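Local coordinates for galactokinase (PDB 6TEQ), which probably phosphorylates galactose at the expense of ATP, as expected of a GHMP-family galactokinase, and here holds a fluorinated galactose analogue, at residues T48-G53 with A253-A258; A265-T270 with R301-E306; Y340-P345 with A362-G367; N173-S178 with L190-S195. All blocks are in the same frame, centred on the assembly; numbering follows the deposited sequence.

From the N terminus, the loop 48-53 is the first contact segment reached, and contact 1 closes on it only when helix 247-262 arrives some 200 residues later. Nested inside that long loop, contact 4 pairs two consecutive helices of the N-terminal GHMP domain. Contacts 2 and 3 follow in series: the former folds helix 267-276 against helix 294-318, the latter sets the loop 340-345 on the edge strand 361-365. Contact 1 is the hub, joined to contact 2 through A52 and R268, to contact 3 through Y50 and Y340, and to contact 4 through D49 and L190; contacts 2 and 3 also meet, through H302 and Y340. Contacts 1, 3 and 4 all touch the sugar.

Contact 1: residues T48-G53 with A253-A258; sequences TDYNAG and ATCEEA. With GAF (2-deoxy-2-fluoro-alpha-D-galactopyranose), chain M.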
loop_
_atom_site.group_PDB
_atom_site.type_symbol
_atom_site.label_atom_id
_atom_site.label_comp_id
_atom_site.label_asym_id
_atom_site.label_seq_id
_atom_site.Cartn_x
_atom_site.Cartn_y
_atom_site.Cartn_z
ATOM N N THR A 48 11.576 -1.433 -0.774
ATOM C CA THR A 48 12.572 -0.520 -0.232
ATOM C C THR A 48 12.138 0.031 1.121
ATOM O O THR A 48 12.999 0.459 1.878
ATOM C CB THR A 48 12.774 0.655 -1.190
ATOM O OG1 THR A 48 11.538 1.311 -1.454
ATOM C CG2 THR A 48 13.369 0.237 -2.507
ATOM N N ASP A 49 10.848 0.047 1.433
ATOM C CA ASP A 49 10.406 0.668 2.698
ATOM C C ASP A 49 11.085 0.062 3.933
ATOM O O ASP A 49 11.590 0.833 4.792
ATOM C CB ASP A 49 8.908 0.728 2.790
ATOM C CG ASP A 49 8.109 -0.553 2.795
ATOM O OD1 ASP A 49 8.662 -1.572 2.401
ATOM O OD2 ASP A 49 6.931 -0.481 3.246
ATOM N N TYR A 50 11.077 -1.251 4.048
ATOM C CA TYR A 50 11.607 -1.936 5.241
ATOM C C TYR A 50 13.136 -1.960 5.168
ATOM O O TYR A 50 13.758 -2.379 6.138
ATOM C CB TYR A 50 11.003 -3.343 5.366
ATOM C CG TYR A 50 11.096 -4.242 4.147
ATOM C CD1 TYR A 50 12.321 -4.841 3.827
ATOM C CD2 TYR A 50 9.975 -4.495 3.353
ATOM C CE1 TYR A 50 12.451 -5.649 2.699
ATOM C CE2 TYR A 50 10.061 -5.353 2.261
ATOM C CZ TYR A 50 11.306 -5.918 1.933
ATOM O OH TYR A 50 11.379 -6.758 0.865
ATOM N N ASN A 51 13.723 -1.454 4.069
ATOM C CA ASN A 51 15.193 -1.234 3.935
ATOM C C ASN A 51 15.570 0.244 4.162
ATOM O O ASN A 51 16.691 0.617 3.778
ATOM C CB ASN A 51 15.631 -1.714 2.558
ATOM C CG ASN A 51 15.588 -3.220 2.434
ATOM O OD1 ASN A 51 16.175 -3.891 3.277
ATOM N ND2 ASN A 51 14.858 -3.730 1.426
ATOM N N ALA A 52 14.670 1.068 4.695
ATOM C CA ALA A 52 14.901 2.504 4.990
ATOM C C ALA A 52 15.106 3.272 3.663
ATOM O O ALA A 52 15.838 4.277 3.623
ATOM C CB ALA A 52 16.094 2.690 5.932
ATOM N N GLY A 53 14.485 2.806 2.576
ATOM C CA GLY A 53 14.688 3.389 1.258
ATOM C C GLY A 53 13.691 4.475 0.949
ATOM O O GLY A 53 13.111 5.078 1.844
ATOM N N ALA A 253 13.878 -11.007 5.700
ATOM C CA ALA A 253 14.938 -11.679 6.457
ATOM C C ALA A 253 16.252 -11.605 5.683
ATOM O O ALA A 253 17.285 -11.327 6.268
ATOM C CB ALA A 253 14.594 -13.109 6.725
ATOM N N THR A 254 16.150 -11.791 4.385
ATOM C CA THR A 254 17.306 -11.800 3.483
ATOM C C THR A 254 17.968 -10.435 3.480
ATOM O O THR A 254 19.200 -10.349 3.663
ATOM C CB THR A 254 16.953 -12.305 2.084
ATOM O OG1 THR A 254 16.490 -13.657 2.175
ATOM C CG2 THR A 254 18.212 -12.225 1.209
ATOM N N CYS A 255 17.161 -9.366 3.434
ATOM C CA CYS A 255 17.740 -8.013 3.459
ATOM C C CYS A 255 18.396 -7.754 4.820
ATOM O O CYS A 255 19.477 -7.122 4.833
ATOM C CB CYS A 255 16.700 -6.948 3.191
ATOM S SG CYS A 255 16.125 -7.035 1.478
ATOM N N GLU A 256 17.718 -8.115 5.924
ATOM C CA GLU A 256 18.300 -7.855 7.252
ATOM C C GLU A 256 19.644 -8.571 7.381
ATOM O O GLU A 256 20.588 -7.994 8.018
ATOM C CB GLU A 256 17.242 -8.298 8.316
ATOM C CG GLU A 256 15.978 -7.433 8.370
ATOM C CD GLU A 256 14.852 -8.031 9.209
ATOM O OE1 GLU A 256 15.071 -9.084 9.874
ATOM O OE2 GLU A 256 13.738 -7.448 9.235
ATOM N N GLU A 257 19.779 -9.804 6.916
ATOM C CA GLU A 257 21.063 -10.528 7.055
ATOM C C GLU A 257 22.075 -9.755 6.193
ATOM O O GLU A 257 23.139 -9.381 6.664
ATOM C CB GLU A 257 20.920 -11.983 6.609
ATOM C CG GLU A 257 22.253 -12.715 6.553
ATOM C CD GLU A 257 22.818 -13.105 7.912
ATOM O OE1 GLU A 257 22.324 -12.569 8.936
ATOM O OE2 GLU A 257 23.709 -13.989 7.960
ATOM N N ALA A 258 21.701 -9.432 4.964
ATOM C CA ALA A 258 22.626 -8.695 4.089
ATOM C C ALA A 258 23.215 -7.510 4.858
ATOM O O ALA A 258 24.447 -7.285 4.846
ATOM C CB ALA A 258 21.892 -8.242 2.857
HETATM C C1 GAF M . 3.735 -4.784 0.732
HETATM C C2 GAF M . 3.997 -4.140 2.076
HETATM F F2 GAF M . 2.824 -4.036 2.747
HETATM C C3 GAF M . 4.631 -2.772 1.936
HETATM O O3 GAF M . 5.093 -2.346 3.179
HETATM C C4 GAF M . 5.860 -2.818 0.980
HETATM O O4 GAF M . 6.976 -3.508 1.528
HETATM C C5 GAF M . 5.443 -3.447 -0.306
HETATM O O5 GAF M . 4.928 -4.734 -0.065
HETATM C C6 GAF M . 6.568 -3.567 -1.313
HETATM O O6 GAF M . 7.063 -2.284 -1.696
HETATM O O1 GAF M . 2.676 -4.015 0.191
#
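N51 and C255 show how a ligand-binding loop can be fastened to a helix through one polar side chain. From CB, with CG anti to the carbonyl carbon (chi1 -71°), the N51 side chain turns toward the helix, and CG comes equally near to CB and SG of C255. Its two branches then divide the cysteine. Carbonyl oxygen OD1 presses on the methylene, 3.1 Å from C255 CB, a tight approach. The amide nitrogen ND2 gives C255 SG a weak hydrogen bond of 3.5 Å, bent to 143°. The stronger partner of ND2 is the backbone oxygen of H47, so the amide is held from its own loop as well as from the helix.

The neighbouring Y50 ring lies between sulfur and sugar and meets both at its rim, near its plane: CE1 is 4.1 Å from C255 SG, while CD2 stands 3.6 Å from O4 of the bound sugar. Its hydroxyl is anchored by H47 ND1 and by Y340 OH. One residue earlier, the D49 carboxylate straddles two sugar oxygens, OD2 being 2.6 Å from GAF O3 and OD1 2.7 Å from GAF O4; OD2 also accepts from the backbone N of L190. The whole is the sugar site of a galactokinase, with the loop of the galactose-binding signature packed against helix 247-262, whose Y248 also bonds the sugar.

Contact 2: residues A265-T270 with R301-E306; sequences ANLRVT and RHVVTE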
loop_
_atom_site.group_PDB
_atom_site.type_symbol
_atom_site.label_atom_id
_atom_site.label_comp_id
_atom_site.label_asym_id
_atom_site.label_seq_id
_atom_site.Cartn_x
_atom_site.Cartn_y
_atom_site.Cartn_z
ATOM N N ALA A 265 23.340 -0.523 9.321
ATOM C CA ALA A 265 22.039 -0.622 10.047
ATOM C C ALA A 265 20.920 -1.002 9.063
ATOM O O ALA A 265 19.936 -1.677 9.497
ATOM C CB ALA A 265 21.690 0.683 10.668
ATOM N N ASN A 266 21.076 -0.586 7.800
ATOM C CA ASN A 266 20.063 -0.887 6.767
ATOM C C ASN A 266 20.671 -0.735 5.367
ATOM O O ASN A 266 21.704 -0.064 5.207
ATOM C CB ASN A 266 18.790 -0.053 6.930
ATOM C CG ASN A 266 19.065 1.433 7.043
ATOM O OD1 ASN A 266 19.547 1.990 6.072
ATOM N ND2 ASN A 266 18.796 2.066 8.189
ATOM N N LEU A 267 19.977 -1.258 4.340
ATOM C CA LEU A 267 20.559 -1.235 2.998
ATOM C C LEU A 267 20.556 0.160 2.405
ATOM O O LEU A 267 21.198 0.369 1.398
ATOM C CB LEU A 267 19.872 -2.260 2.110
ATOM C CG LEU A 267 20.197 -3.724 2.491
ATOM C CD1 LEU A 267 19.368 -4.707 1.687
ATOM C CD2 LEU A 267 21.669 -4.070 2.369
ATOM N N ARG A 268 19.765 1.067 2.945
ATOM C CA ARG A 268 19.837 2.463 2.479
ATOM C C ARG A 268 21.227 3.029 2.716
ATOM O O ARG A 268 21.674 3.810 1.860
ATOM C CB ARG A 268 18.782 3.284 3.151
ATOM C CG ARG A 268 18.860 4.760 2.868
ATOM C CD ARG A 268 18.504 5.158 1.430
ATOM N NE ARG A 268 18.365 6.609 1.335
ATOM C CZ ARG A 268 17.292 7.302 1.665
ATOM N NH1 ARG A 268 16.262 6.699 2.227
ATOM N NH2 ARG A 268 17.305 8.621 1.562
ATOM N N VAL A 269 21.865 2.713 3.840
ATOM C CA VAL A 269 23.291 3.108 4.031
ATOM C C VAL A 269 24.144 2.642 2.822
ATOM O O VAL A 269 24.881 3.420 2.246
ATOM C CB VAL A 269 23.836 2.519 5.332
ATOM C CG1 VAL A 269 25.315 2.923 5.473
ATOM C CG2 VAL A 269 23.002 2.843 6.539
ATOM N N THR A 270 24.065 1.373 2.491
ATOM C CA THR A 270 24.798 0.755 1.366
ATOM C C THR A 270 24.438 1.541 0.075
ATOM O O THR A 270 25.305 1.922 -0.726
ATOM C CB THR A 270 24.400 -0.715 1.286
ATOM O OG1 THR A 270 24.601 -1.341 2.561
ATOM C CG2 THR A 270 25.099 -1.381 0.125
ATOM N N ARG A 301 21.116 -6.018 -4.996
ATOM C CA ARG A 301 21.163 -5.258 -6.267
ATOM C C ARG A 301 19.784 -4.623 -6.508
ATOM O O ARG A 301 19.716 -3.483 -6.920
ATOM C CB ARG A 301 21.665 -6.145 -7.396
ATOM C CG ARG A 301 21.641 -5.457 -8.749
ATOM C CD ARG A 301 22.488 -6.192 -9.738
ATOM N NE ARG A 301 21.886 -7.452 -9.992
ATOM C CZ ARG A 301 22.530 -8.574 -10.079
ATOM N NH1 ARG A 301 23.853 -8.558 -9.896
ATOM N NH2 ARG A 301 21.847 -9.699 -10.278
ATOM N N HIS A 302 18.687 -5.384 -6.350
ATOM C CA HIS A 302 17.346 -4.814 -6.515
ATOM C C HIS A 302 17.282 -3.611 -5.585
ATOM O O HIS A 302 16.855 -2.574 -6.061
ATOM C CB HIS A 302 16.247 -5.826 -6.167
ATOM C CG HIS A 302 14.966 -5.084 -6.062
ATOM N ND1 HIS A 302 14.341 -4.621 -7.148
ATOM C CD2 HIS A 302 14.275 -4.670 -4.985
ATOM C CE1 HIS A 302 13.328 -3.841 -6.795
ATOM N NE2 HIS A 302 13.244 -3.884 -5.450
ATOM N N VAL A 303 17.588 -3.747 -4.265
ATOM C CA VAL A 303 17.232 -2.652 -3.338
ATOM C C VAL A 303 18.017 -1.396 -3.747
ATOM O O VAL A 303 17.489 -0.281 -3.747
ATOM C CB VAL A 303 17.483 -3.060 -1.887
ATOM C CG1 VAL A 303 17.307 -1.895 -0.962
ATOM C CG2 VAL A 303 16.538 -4.196 -1.488
ATOM N N VAL A 304 19.269 -1.587 -4.073
ATOM C CA VAL A 304 20.176 -0.456 -4.334
ATOM C C VAL A 304 19.716 0.231 -5.601
ATOM O O VAL A 304 19.608 1.452 -5.592
ATOM C CB VAL A 304 21.619 -0.943 -4.467
ATOM C CG1 VAL A 304 22.503 0.079 -5.144
ATOM C CG2 VAL A 304 22.147 -1.344 -3.123
ATOM N N THR A 305 19.468 -0.499 -6.658
ATOM C CA THR A 305 19.073 0.088 -7.966
ATOM C C THR A 305 17.681 0.715 -7.853
ATOM O O THR A 305 17.401 1.726 -8.483
ATOM C CB THR A 305 19.235 -0.884 -9.137
ATOM O OG1 THR A 305 18.352 -1.992 -8.965
ATOM C CG2 THR A 305 20.688 -1.319 -9.312
ATOM N N GLU A 306 16.798 0.096 -7.065
ATOM C CA GLU A 306 15.402 0.586 -6.970
ATOM C C GLU A 306 15.438 1.932 -6.260
ATOM O O GLU A 306 14.621 2.839 -6.641
ATOM C CB GLU A 306 14.531 -0.435 -6.224
ATOM C CG GLU A 306 13.075 -0.088 -6.205
ATOM C CD GLU A 306 12.314 -0.321 -7.487
ATOM O OE1 GLU A 306 12.941 -0.620 -8.536
ATOM O OE2 GLU A 306 11.106 -0.133 -7.413
#
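L267 and V303 make the nearest approach between the start of helix 267-276 and the middle of helix 294-318, with L267 CB 4.0 Å from V303 CG1. That methyl is the branch placed anti to the backbone N of V303 (chi1 172°), and both residues direct their CB toward the opposing segment. About one turn on from L267, T270 meets the residue next to V303: T270 CG2 and V304 CG2 are 4.4 Å apart, a looser approach. Contact here is purely between aliphatic groups.

In the next shell, N51 and C255 each touch both L267 and V303, so the loop and helix of contact 1 flank the same pair, and L262 adds to the cover over L267 and T270. N266, at the N-cap, caps the first turn of the shorter helix. Its OD1 accepts from V269 N at 3.3 Å, with an N-H...O angle of 150° and the donor nitrogen tilted 22° from the carbonyl plane. R268 ties this first turn to A52 O and the carboxylate of D207, and also forms a salt bridge with D272 of its own helix.

On the longer helix, T305 OG1 donates to R301 O at 2.9 Å, while T305 N reaches the same oxygen from the opposite face of its plane. Further round, H302 bonds to E46 O, and E306 OE2 accepts from the backbone N of G45 and of E46, a residue of the sugar pocket. The arrangement is that of an N-capped helix packed on a longer one, in the helical layer behind the galactose pocket.

Contact 3: residues Y340-P345 with A362-G367; sequences YEVTVP and ARMTGG. With GAF (2-deoxy-2-fluoro-alpha-D-galactopyranose), chain M.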
loop_
_atom_site.group_PDB
_atom_site.type_symbol
_atom_site.label_atom_id
_atom_site.label_comp_id
_atom_site.label_asym_id
_atom_site.label_seq_id
_atom_site.Cartn_x
_atom_site.Cartn_y
_atom_site.Cartn_z
ATOM N N TYR A 340 14.648 -9.620 -7.472
ATOM C CA TYR A 340 13.860 -9.811 -6.235
ATOM C C TYR A 340 12.943 -11.030 -6.280
ATOM O O TYR A 340 12.606 -11.581 -5.172
ATOM C CB TYR A 340 13.118 -8.560 -5.830
ATOM C CG TYR A 340 13.229 -8.219 -4.378
ATOM C CD1 TYR A 340 14.486 -7.917 -3.818
ATOM C CD2 TYR A 340 12.123 -8.242 -3.520
ATOM C CE1 TYR A 340 14.632 -7.650 -2.495
ATOM C CE2 TYR A 340 12.281 -7.946 -2.167
ATOM C CZ TYR A 340 13.529 -7.611 -1.663
ATOM O OH TYR A 340 13.690 -7.337 -0.337
ATOM N N GLU A 341 12.665 -11.551 -7.473
ATOM C CA GLU A 341 11.931 -12.848 -7.645
ATOM C C GLU A 341 10.605 -12.760 -6.881
ATOM O O GLU A 341 10.265 -13.688 -6.125
ATOM C CB GLU A 341 12.807 -14.029 -7.273
ATOM C CG GLU A 341 13.981 -14.182 -8.205
ATOM C CD GLU A 341 14.703 -15.465 -7.855
ATOM O OE1 GLU A 341 15.542 -15.431 -6.902
ATOM O OE2 GLU A 341 14.297 -16.524 -8.403
ATOM N N VAL A 342 9.845 -11.667 -7.108
ATOM C CA VAL A 342 8.506 -11.526 -6.462
ATOM C C VAL A 342 7.395 -11.427 -7.503
ATOM O O VAL A 342 6.307 -11.036 -7.156
ATOM C CB VAL A 342 8.444 -10.363 -5.450
ATOM C CG1 VAL A 342 9.448 -10.545 -4.337
ATOM C CG2 VAL A 342 8.619 -9.016 -6.158
ATOM N N THR A 343 7.661 -11.755 -8.753
ATOM C CA THR A 343 6.603 -11.753 -9.768
ATOM C C THR A 343 6.113 -13.185 -9.997
ATOM O O THR A 343 6.696 -14.170 -9.484
ATOM C CB THR A 343 7.068 -11.089 -11.062
ATOM O OG1 THR A 343 8.020 -11.918 -11.729
ATOM C CG2 THR A 343 7.581 -9.673 -10.834
ATOM N N VAL A 344 5.029 -13.270 -10.725
ATOM C CA VAL A 344 4.344 -14.525 -11.106
ATOM C C VAL A 344 3.949 -14.324 -12.544
ATOM O O VAL A 344 3.905 -13.179 -13.031
ATOM C CB VAL A 344 3.147 -14.845 -10.194
ATOM C CG1 VAL A 344 3.589 -15.041 -8.759
ATOM C CG2 VAL A 344 2.054 -13.787 -10.283
ATOM N N PRO A 345 3.588 -15.413 -13.254
ATOM C CA PRO A 345 3.316 -15.267 -14.685
ATOM C C PRO A 345 2.236 -14.240 -14.991
ATOM O O PRO A 345 2.370 -13.577 -16.003
ATOM C CB PRO A 345 2.894 -16.684 -15.094
ATOM C CG PRO A 345 3.766 -17.514 -14.177
ATOM C CD PRO A 345 3.710 -16.817 -12.829
ATOM N N ALA A 362 5.415 -0.270 -17.645
ATOM C CA ALA A 362 4.468 -1.074 -16.860
ATOM C C ALA A 362 5.233 -1.925 -15.847
ATOM O O ALA A 362 6.364 -2.389 -16.127
ATOM C CB ALA A 362 3.658 -1.951 -17.812
ATOM N N ARG A 363 4.617 -2.145 -14.689
ATOM C CA ARG A 363 5.278 -2.870 -13.614
ATOM C C ARG A 363 4.222 -3.400 -12.673
ATOM O O ARG A 363 3.210 -2.736 -12.445
ATOM C CB ARG A 363 6.262 -1.972 -12.841
ATOM C CG ARG A 363 5.657 -0.718 -12.237
ATOM C CD ARG A 363 6.668 0.217 -11.623
ATOM N NE ARG A 363 7.249 -0.421 -10.478
ATOM C CZ ARG A 363 6.696 -0.581 -9.270
ATOM N NH1 ARG A 363 7.282 -1.379 -8.417
ATOM N NH2 ARG A 363 5.647 0.075 -8.884
ATOM N N MET A 364 4.576 -4.479 -12.002
ATOM C CA MET A 364 3.836 -4.840 -10.787
ATOM C C MET A 364 3.943 -3.704 -9.757
ATOM O O MET A 364 4.912 -2.943 -9.759
ATOM C CB MET A 364 4.381 -6.127 -10.234
ATOM C CG MET A 364 5.867 -6.130 -9.831
ATOM S SD MET A 364 6.219 -7.159 -8.416
ATOM C CE MET A 364 5.527 -6.148 -7.116
ATOM N N THR A 365 2.953 -3.598 -8.884
ATOM C CA THR A 365 2.955 -2.635 -7.760
ATOM C C THR A 365 2.639 -3.375 -6.453
ATOM O O THR A 365 1.886 -4.390 -6.455
ATOM C CB THR A 365 1.941 -1.480 -7.990
ATOM O OG1 THR A 365 2.191 -0.405 -7.069
ATOM C CG2 THR A 365 0.489 -1.904 -7.919
ATOM N N GLY A 366 3.264 -2.908 -5.379
ATOM C CA GLY A 366 3.046 -3.483 -4.081
ATOM C C GLY A 366 4.009 -4.669 -3.825
ATOM O O GLY A 366 5.047 -4.758 -4.432
ATOM N N GLY A 367 3.571 -5.596 -2.975
ATOM C CA GLY A 367 4.448 -6.672 -2.510
ATOM C C GLY A 367 4.785 -7.683 -3.558
ATOM O O GLY A 367 5.843 -8.232 -3.497
HETATM C C1 GAF M . 3.735 -4.784 0.732
HETATM C C2 GAF M . 3.997 -4.140 2.076
HETATM F F2 GAF M . 2.824 -4.036 2.747
HETATM C C3 GAF M . 4.631 -2.772 1.936
HETATM O O3 GAF M . 5.093 -2.346 3.179
HETATM C C4 GAF M . 5.860 -2.818 0.980
HETATM O O4 GAF M . 6.976 -3.508 1.528
HETATM C C5 GAF M . 5.443 -3.447 -0.306
HETATM O O5 GAF M . 4.928 -4.734 -0.065
HETATM C C6 GAF M . 6.568 -3.567 -1.313
HETATM O O6 GAF M . 7.063 -2.284 -1.696
HETATM O O1 GAF M . 2.676 -4.015 0.191
#
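The carbonyl of G367 is the flat group that meets V342: V342 CB lies beyond the oxygen and near the carbonyl plane, 3.9 Å from G367 O, while CG2 sits off to one side of that plane. The same oxygen accepts a hydrogen bond from H47 NE2. Both segments belong to the GHMP kinase C-terminal region, where the loop after helix 322-338 rests on strand 361-365, the outer strand of a five-stranded sheet, and on the glycine turn that follows it.

The body of the contact is the thioether of M364. With CG set between the backbone N and the carbonyl carbon (chi1 60°) and the chain bent again further out, the side chain rises from the strand and presents its sulfur to two branched residues. V342 crosses it at about a right angle, CG2 lying 3.8 Å from M364 SD, whereas T343 comes in at a slant and brings its methyl CG2 to 3.7 Å from M364 SD. T343 OG1, the other branch, is turned to D348 OD2, which satisfies its polar end and is consistent with the methyl facing the sulfur.

Backbone bonds of V342 with L336 and F369 hold the loop in place. On the strand, R363 forms a salt bridge with E46 and bonds S332. The chain then reaches the sugar through a glycine, G367 CA standing 3.2 Å from O5 of the bound GAF.

Contact 4: residues N173-S178 with L190-S195; sequences NAAIKS and LDQNAS. With GAF (2-deoxy-2-fluoro-alpha-D-galactopyranose), chain M.
I176 and Q192 join two consecutive helices of the GHMP kinase N-terminal domain, 165-183 and 190-197, the second of which carries sugar-binding residues at its start. The two backbones come closest at this pair, with CA atoms 7.0 Å apart. Q192 has its CB directed toward the other helix and its chain bends at chi2 (85°), which folds the amide back so that one broad face is turned to the isoleucine. I176 CG1 sits almost directly above that face, 3.5 Å from Q192 CD. The aliphatic part of the glutamine follows the same methylene, its CG being 3.7 Å from I176 CG1, and A175, the residue before I176, touches it too, A175 CB lying 4.2 Å from Q192 CG. Here the helices meet through the face of an amide laid on an aliphatic branch.

The glutamine is further enclosed by I172 and by C147 of helix 141-156, and it passes close to E179, seen to bind magnesium in another structure of this protein, although no metal is bound here. N193 ND2 donates to G189 O and S195 OG bonds P38 O, which ties the helix back to its preceding residue and to P38.

Its sugar-facing side holds D191. R40 NE forms a salt bridge with D191 OD1, and the other oxygen is the nearer one to the ligand: D191 OD2 is 3.2 Å from F2 of GAF, the fluorine that stands in place of the 2-hydroxyl of galactose.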
loop_
_atom_site.group_PDB
_atom_site.type_symbol
_atom_site.label_atom_id
_atom_site.label_comp_id
_atom_site.label_asym_id
_atom_site.label_seq_id
_atom_site.Cartn_x
_atom_site.Cartn_y
_atom_site.Cartn_z
ATOM N N ASN A 173 1.781 4.520 12.896
ATOM C CA ASN A 173 2.582 3.523 13.646
ATOM C C ASN A 173 1.628 2.537 14.327
ATOM O O ASN A 173 1.963 1.323 14.348
ATOM C CB ASN A 173 3.523 4.206 14.612
ATOM C CG ASN A 173 4.698 4.834 13.892
ATOM O OD1 ASN A 173 5.013 4.424 12.744
ATOM N ND2 ASN A 173 5.376 5.747 14.591
ATOM N N ALA A 174 0.481 2.987 14.818
ATOM C CA ALA A 174 -0.498 2.088 15.451
ATOM C C ALA A 174 -1.036 1.117 14.400
ATOM O O ALA A 174 -1.276 -0.062 14.695
ATOM C CB ALA A 174 -1.609 2.884 16.089
ATOM N N ALA A 175 -1.328 1.610 13.198
ATOM C CA ALA A 175 -1.866 0.778 12.098
ATOM C C ALA A 175 -0.855 -0.305 11.707
ATOM O O ALA A 175 -1.220 -1.490 11.500
ATOM C CB ALA A 175 -2.218 1.650 10.953
ATOM N N ILE A 176 0.394 0.099 11.489
ATOM C CA ILE A 176 1.502 -0.836 11.212
ATOM C C ILE A 176 1.606 -1.860 12.337
ATOM O O ILE A 176 1.706 -3.061 12.021
ATOM C CB ILE A 176 2.812 -0.068 11.005
ATOM C CG1 ILE A 176 2.726 0.868 9.780
ATOM C CG2 ILE A 176 3.977 -1.033 10.883
ATOM C CD1 ILE A 176 3.909 1.816 9.703
ATOM N N LYS A 177 1.580 -1.425 13.588
ATOM C CA LYS A 177 1.725 -2.384 14.713
ATOM C C LYS A 177 0.549 -3.370 14.750
ATOM O O LYS A 177 0.780 -4.559 15.010
ATOM C CB LYS A 177 1.887 -1.626 16.003
ATOM C CG LYS A 177 1.979 -2.533 17.216
ATOM C CD LYS A 177 2.401 -1.756 18.437
ATOM C CE LYS A 177 2.315 -2.563 19.716
ATOM N NZ LYS A 177 3.001 -1.848 20.813
ATOM N N SER A 178 -0.663 -2.898 14.480
ATOM C CA SER A 178 -1.812 -3.789 14.420
ATOM C C SER A 178 -1.541 -4.928 13.424
ATOM O O SER A 178 -1.719 -6.121 13.720
ATOM C CB SER A 178 -3.077 -3.065 14.039
ATOM O OG SER A 178 -4.076 -4.026 13.947
ATOM N N LEU A 190 5.024 1.581 3.961
ATOM C CA LEU A 190 4.672 2.179 2.650
ATOM C C LEU A 190 3.178 2.524 2.615
ATOM O O LEU A 190 2.774 3.675 2.272
ATOM C CB LEU A 190 4.995 1.136 1.564
ATOM C CG LEU A 190 4.712 1.496 0.103
ATOM C CD1 LEU A 190 4.926 0.279 -0.798
ATOM C CD2 LEU A 190 3.312 2.022 -0.068
ATOM N N ASP A 191 2.363 1.521 2.904
ATOM C CA ASP A 191 0.952 1.558 2.568
ATOM C C ASP A 191 0.226 2.527 3.500
ATOM O O ASP A 191 -0.708 3.278 3.055
ATOM C CB ASP A 191 0.310 0.186 2.665
ATOM C CG ASP A 191 0.935 -0.923 1.857
ATOM O OD1 ASP A 191 1.786 -0.600 0.993
ATOM O OD2 ASP A 191 0.404 -2.034 2.024
ATOM N N GLN A 192 0.614 2.529 4.767
ATOM C CA GLN A 192 -0.051 3.298 5.818
ATOM C C GLN A 192 0.372 4.772 5.683
ATOM O O GLN A 192 -0.500 5.702 5.824
ATOM C CB GLN A 192 0.318 2.743 7.185
ATOM C CG GLN A 192 -0.119 1.287 7.385
ATOM C CD GLN A 192 0.858 0.248 6.865
ATOM O OE1 GLN A 192 1.892 0.550 6.217
ATOM N NE2 GLN A 192 0.541 -1.006 7.147
ATOM N N ASN A 193 1.594 5.051 5.313
ATOM C CA ASN A 193 2.030 6.419 5.003
ATOM C C ASN A 193 1.276 6.932 3.821
ATOM O O ASN A 193 0.786 8.120 3.841
ATOM C CB ASN A 193 3.575 6.473 4.832
ATOM C CG ASN A 193 4.325 6.549 6.144
ATOM O OD1 ASN A 193 4.447 7.634 6.686
ATOM N ND2 ASN A 193 4.747 5.425 6.701
ATOM N N ALA A 194 1.110 6.138 2.761
ATOM C CA ALA A 194 0.326 6.575 1.576
ATOM C C ALA A 194 -1.076 6.906 2.011
ATOM O O ALA A 194 -1.586 7.976 1.682
ATOM C CB ALA A 194 0.325 5.521 0.512
ATOM N N SER A 195 -1.720 6.012 2.734
ATOM C CA SER A 195 -3.165 6.102 2.995
ATOM C C SER A 195 -3.435 7.354 3.835
ATOM O O SER A 195 -4.498 7.973 3.700
ATOM C CB SER A 195 -3.634 4.820 3.701
ATOM O OG SER A 195 -5.028 4.780 3.782
HETATM C C1 GAF M . 3.735 -4.784 0.732
HETATM C C2 GAF M . 3.997 -4.140 2.076
HETATM F F2 GAF M . 2.824 -4.036 2.747
HETATM C C3 GAF M . 4.631 -2.772 1.936
HETATM O O3 GAF M . 5.093 -2.346 3.179
HETATM C C4 GAF M . 5.860 -2.818 0.980
HETATM O O4 GAF M . 6.976 -3.508 1.528
HETATM C C5 GAF M . 5.443 -3.447 -0.306
HETATM O O5 GAF M . 4.928 -4.734 -0.065
HETATM C C6 GAF M . 6.568 -3.567 -1.313
HETATM O O6 GAF M . 7.063 -2.284 -1.696
HETATM O O1 GAF M . 2.676 -4.015 0.191
#